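Local coordinates for protein iota-carrageenase (Alteromonas sp., PDB 1H80) that hydrolyses iota-carrageenan, a sulfated galactan of red algal cell walls, cutting its beta-1,4 linkages within the chain with inversion of anomeric configuration, at residues G29-G32 / N33-S36; N430-V433 / N434-K437. All blocks are in the same frame, centred on the assembly; numbering follows the deposited sequence.

How the contacts relate
The two contacts are local turns on the surface of an elongated beta-helix, on opposite sides of its centre: the centre of contact 1 lies about 31 Å, and that of contact 2 about 27 Å, from the centre of the chain. Their own centres are about 52 Å apart and their nearest atoms about 42 Å, so neither touches the other. Contact 1 (29-36) joins helix 24-28 to helix 39-50 early in the chain and is shaped round a calcium ion completed by Asp38. Contact 2 (430-437) comes much later, between strands 421-429 and 438-439, and is fastened without a metal, by a serine hydroxyl bonded to a backbone carbonyl.

Contact 1: G29-G32 / N33-S36; sequences GANG and NDTS. With CA (calcium ion), chain D.
Asp34 OD1 is gripped by two groups: it binds the calcium ion at 2.4 Å and accepts a hydrogen bond from Ser36 N at 3.0 Å. Asn31 O comes within 3.2 Å of Asp34 OD1 because both oxygens bind the ion. The bond from Ser36 N closes an Asx turn in the calcium-binding loop between helices 24-28 and 39-50 of this beta-helix enzyme. The donor meets OD1 from well above the carboxylate plane, 69° out of it. An aspartate suits the place because one short side chain offers an oxygen to the metal and to the turn together, and the calcium would be expected to favour its charged form. Ser36 O also binds the ion, as do waters 2 and 3, while both carboxylate oxygens of Asp38, two residues further along the same loop, complete the site.

The side chain of Asn31 spans the bend. Because its CG stands anti to the backbone N (chi1 -169°), OD1 swings round to accept from Asn33 N, at 2.7 Å and in its own carbonyl plane. Its amide also stacks on the Asp34 carboxylate, the two planes 29° apart and Asn31 CG only 3.1 Å from Asp34 OD2. Replacing Asn31 by alanine would probably leave Asn33 N without this acceptor and take away the amide stacked against the carboxylate of Asp34. Farther out, water 1 donates a hydrogen bond to Gly32 O and accepts one from Asn33 ND2. Water 2 bridges metal and carboxylate, bound to calcium while donating to Asp34 OD2 at 2.8 Å.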
loop_
_atom_site.group_PDB
_atom_site.type_symbol
_atom_site.label_atom_id
_atom_site.label_comp_id
_atom_site.label_asym_id
_atom_site.label_seq_id
_atom_site.Cartn_x
_atom_site.Cartn_y
_atom_site.Cartn_z
ATOM N N GLY A 29 12.554 11.940 28.791
ATOM C CA GLY A 29 11.333 12.163 29.545
ATOM C C GLY A 29 9.974 11.828 28.970
ATOM O O GLY A 29 8.974 12.392 29.412
ATOM N N ALA A 30 9.908 10.931 27.995
ATOM C CA ALA A 30 8.606 10.558 27.459
ATOM C C ALA A 30 7.920 9.768 28.569
ATOM O O ALA A 30 8.583 9.267 29.480
ATOM C CB ALA A 30 8.765 9.695 26.220
ATOM N N ASN A 31 6.598 9.661 28.508
ATOM C CA ASN A 31 5.859 8.920 29.524
ATOM C C ASN A 31 4.949 7.900 28.854
ATOM O O ASN A 31 3.971 8.267 28.203
ATOM C CB ASN A 31 5.016 9.875 30.374
ATOM C CG ASN A 31 4.448 9.206 31.611
ATOM O OD1 ASN A 31 4.027 8.051 31.569
ATOM N ND2 ASN A 31 4.425 9.936 32.722
ATOM N N GLY A 32 5.270 6.621 29.017
ATOM C CA GLY A 32 4.468 5.578 28.408
ATOM C C GLY A 32 3.422 5.004 29.342
ATOM O O GLY A 32 2.869 3.937 29.083
ATOM N N ASN A 33 3.146 5.715 30.431
ATOM C CA ASN A 33 2.167 5.261 31.413
ATOM C C ASN A 33 0.920 6.136 31.458
ATOM O O ASN A 33 -0.019 5.847 32.199
ATOM C CB ASN A 33 2.807 5.215 32.803
ATOM C CG ASN A 33 3.797 4.075 32.953
ATOM O OD1 ASN A 33 4.655 4.097 33.834
ATOM N ND2 ASN A 33 3.671 3.066 32.099
ATOM N N ASP A 34 0.909 7.204 30.672
ATOM C CA ASP A 34 -0.243 8.097 30.643
ATOM C C ASP A 34 -0.864 8.149 29.253
ATOM O O ASP A 34 -0.545 7.336 28.384
ATOM C CB ASP A 34 0.157 9.511 31.074
ATOM C CG ASP A 34 1.244 10.104 30.199
ATOM O OD1 ASP A 34 1.306 9.749 29.003
ATOM O OD2 ASP A 34 2.026 10.934 30.708
ATOM N N THR A 35 -1.751 9.114 29.045
ATOM C CA THR A 35 -2.410 9.266 27.757
ATOM C C THR A 35 -2.009 10.579 27.099
ATOM O O THR A 35 -2.651 11.023 26.149
ATOM C CB THR A 35 -3.938 9.244 27.916
ATOM O OG1 THR A 35 -4.331 10.256 28.851
ATOM C CG2 THR A 35 -4.401 7.885 28.419
ATOM N N SER A 36 -0.938 11.185 27.604
ATOM C CA SER A 36 -0.447 12.460 27.094
ATOM C C SER A 36 0.543 12.326 25.937
ATOM O O SER A 36 1.271 11.343 25.838
ATOM C CB SER A 36 0.204 13.253 28.230
ATOM O OG SER A 36 -0.722 13.488 29.279
HETATM CA CA CA D . 2.681 9.883 27.096
HETATM O O HOH W 1 1.920 1.597 30.180
HETATM O O HOH W 2 3.186 11.792 28.325
HETATM O O HOH W 3 1.223 7.988 26.560
#

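Contact 2: N430-V433 / N434-K437; sequences NFPV and NSHK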
loop_
_atom_site.group_PDB
_atom_site.type_symbol
_atom_site.label_atom_id
_atom_site.label_comp_id
_atom_site.label_asym_id
_atom_site.label_seq_id
_atom_site.Cartn_x
_atom_site.Cartn_y
_atom_site.Cartn_z
ATOM N N ASN A 430 -9.435 -24.477 -2.918
ATOM C CA ASN A 430 -10.842 -24.492 -2.531
ATOM C C ASN A 430 -11.799 -23.603 -3.314
ATOM O O ASN A 430 -12.822 -23.173 -2.781
ATOM C CB ASN A 430 -10.979 -24.192 -1.036
ATOM C CG ASN A 430 -10.372 -25.279 -0.166
ATOM O OD1 ASN A 430 -9.984 -26.339 -0.660
ATOM N ND2 ASN A 430 -10.294 -25.025 1.135
ATOM N N PHE A 431 -11.480 -23.321 -4.570
ATOM C CA PHE A 431 -12.376 -22.512 -5.382
ATOM C C PHE A 431 -13.497 -23.416 -5.877
ATOM O O PHE A 431 -13.279 -24.599 -6.144
ATOM C CB PHE A 431 -11.635 -21.903 -6.573
ATOM C CG PHE A 431 -11.046 -20.550 -6.291
ATOM C CD1 PHE A 431 -9.928 -20.420 -5.476
ATOM C CD2 PHE A 431 -11.616 -19.403 -6.837
ATOM C CE1 PHE A 431 -9.382 -19.167 -5.207
ATOM C CE2 PHE A 431 -11.077 -18.143 -6.578
ATOM C CZ PHE A 431 -9.956 -18.025 -5.759
ATOM N N PRO A 432 -14.718 -22.875 -5.986
ATOM C CA PRO A 432 -15.846 -23.684 -6.457
ATOM C C PRO A 432 -15.695 -24.046 -7.929
ATOM O O PRO A 432 -14.917 -23.433 -8.659
ATOM C CB PRO A 432 -17.046 -22.781 -6.199
ATOM C CG PRO A 432 -16.477 -21.409 -6.391
ATOM C CD PRO A 432 -15.149 -21.502 -5.671
ATOM N N VAL A 433 -16.438 -25.052 -8.366
ATOM C CA VAL A 433 -16.366 -25.457 -9.758
ATOM C C VAL A 433 -16.791 -24.283 -10.638
ATOM O O VAL A 433 -17.625 -23.467 -10.252
ATOM C CB VAL A 433 -17.279 -26.681 -10.039
ATOM C CG1 VAL A 433 -18.741 -26.315 -9.820
ATOM C CG2 VAL A 433 -17.055 -27.177 -11.460
ATOM N N ASN A 434 -16.190 -24.200 -11.818
ATOM C CA ASN A 434 -16.485 -23.149 -12.773
ATOM C C ASN A 434 -16.167 -21.732 -12.327
ATOM O O ASN A 434 -16.799 -20.772 -12.768
ATOM C CB ASN A 434 -17.936 -23.260 -13.236
ATOM C CG ASN A 434 -18.117 -24.378 -14.229
ATOM O OD1 ASN A 434 -17.334 -24.496 -15.167
ATOM N ND2 ASN A 434 -19.141 -25.205 -14.034
ATOM N N SER A 435 -15.180 -21.606 -11.450
ATOM C CA SER A 435 -14.740 -20.296 -11.005
ATOM C C SER A 435 -13.589 -19.924 -11.944
ATOM O O SER A 435 -13.116 -20.764 -12.714
ATOM C CB SER A 435 -14.265 -20.356 -9.549
ATOM O OG SER A 435 -13.297 -21.369 -9.379
ATOM N N HIS A 436 -13.148 -18.673 -11.889
ATOM C CA HIS A 436 -12.064 -18.201 -12.747
ATOM C C HIS A 436 -10.699 -18.385 -12.109
ATOM O O HIS A 436 -10.559 -18.309 -10.890
ATOM C CB HIS A 436 -12.230 -16.709 -13.034
ATOM C CG HIS A 436 -13.537 -16.352 -13.665
ATOM N ND1 HIS A 436 -13.841 -16.665 -14.973
ATOM C CD2 HIS A 436 -14.616 -15.702 -13.172
ATOM C CE1 HIS A 436 -15.053 -16.220 -15.257
ATOM N NE2 HIS A 436 -15.544 -15.633 -14.183
ATOM N N LYS A 437 -9.689 -18.625 -12.937
ATOM C CA LYS A 437 -8.331 -18.736 -12.430
ATOM C C LYS A 437 -7.731 -17.364 -12.717
ATOM O O LYS A 437 -7.254 -16.673 -11.816
ATOM C CB LYS A 437 -7.544 -19.819 -13.165
ATOM C CG LYS A 437 -6.101 -19.915 -12.684
ATOM C CD LYS A 437 -5.317 -20.989 -13.418
ATOM C CE LYS A 437 -3.871 -21.021 -12.943
ATOM N NZ LYS A 437 -3.058 -22.045 -13.660
#
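With OG lodged between its own backbone N and carbonyl carbon (chi1 53°), Ser435 reaches back to Pro432 O, while Phe431, its CG anti to the carbonyl carbon (chi1 -91°), turns its ring edge toward the same hydroxyl; the backbone already sets Phe431 CB beside it. The chain here makes a type II beta turn from Pro432 to Ser435, in the surface loop that leads from strand 421-429 of the beta-helix to strand 438-439, an edge strand, within this chain, of a five-stranded parallel sheet.

The usual backbone closure of this turn, Ser435 N to Pro432 O, is weak at 3.3 Å. The hydroxyl adds a much shorter bond: Ser435 OG donates to Pro432 O at 2.7 Å, in the carbonyl plane and with a C=O...OG angle of 156°. One carbonyl oxygen thus takes two bonds from a single residue, and serine suits the place because its short arm can fold back on the turn. OG also receives a weak bond from Arg428 NH1.

Asn434 suits the third position (i+2) of the turn, where a type II turn calls for positive phi, a conformation asparagine tolerates better than most residues. Its side chain runs beside that of Val433, both pointing the same way, with Val433 CG2 3.9 Å from Asn434 ND2.

Nonpolar groups flank Ser435: Pro432 CG lies 4.0 Å from Ser435 CB. Phe431 is tied to the neighbouring fold by setting its ring edge-to-face with Phe360. Beyond the turn, His436 NE2 is anchored to Tyr373 O. On the Phe431 side, Ser435 OG lies at the ring edge, near its plane, 3.6 Å from CD2 of Phe431 and 3.3 Å from its CB.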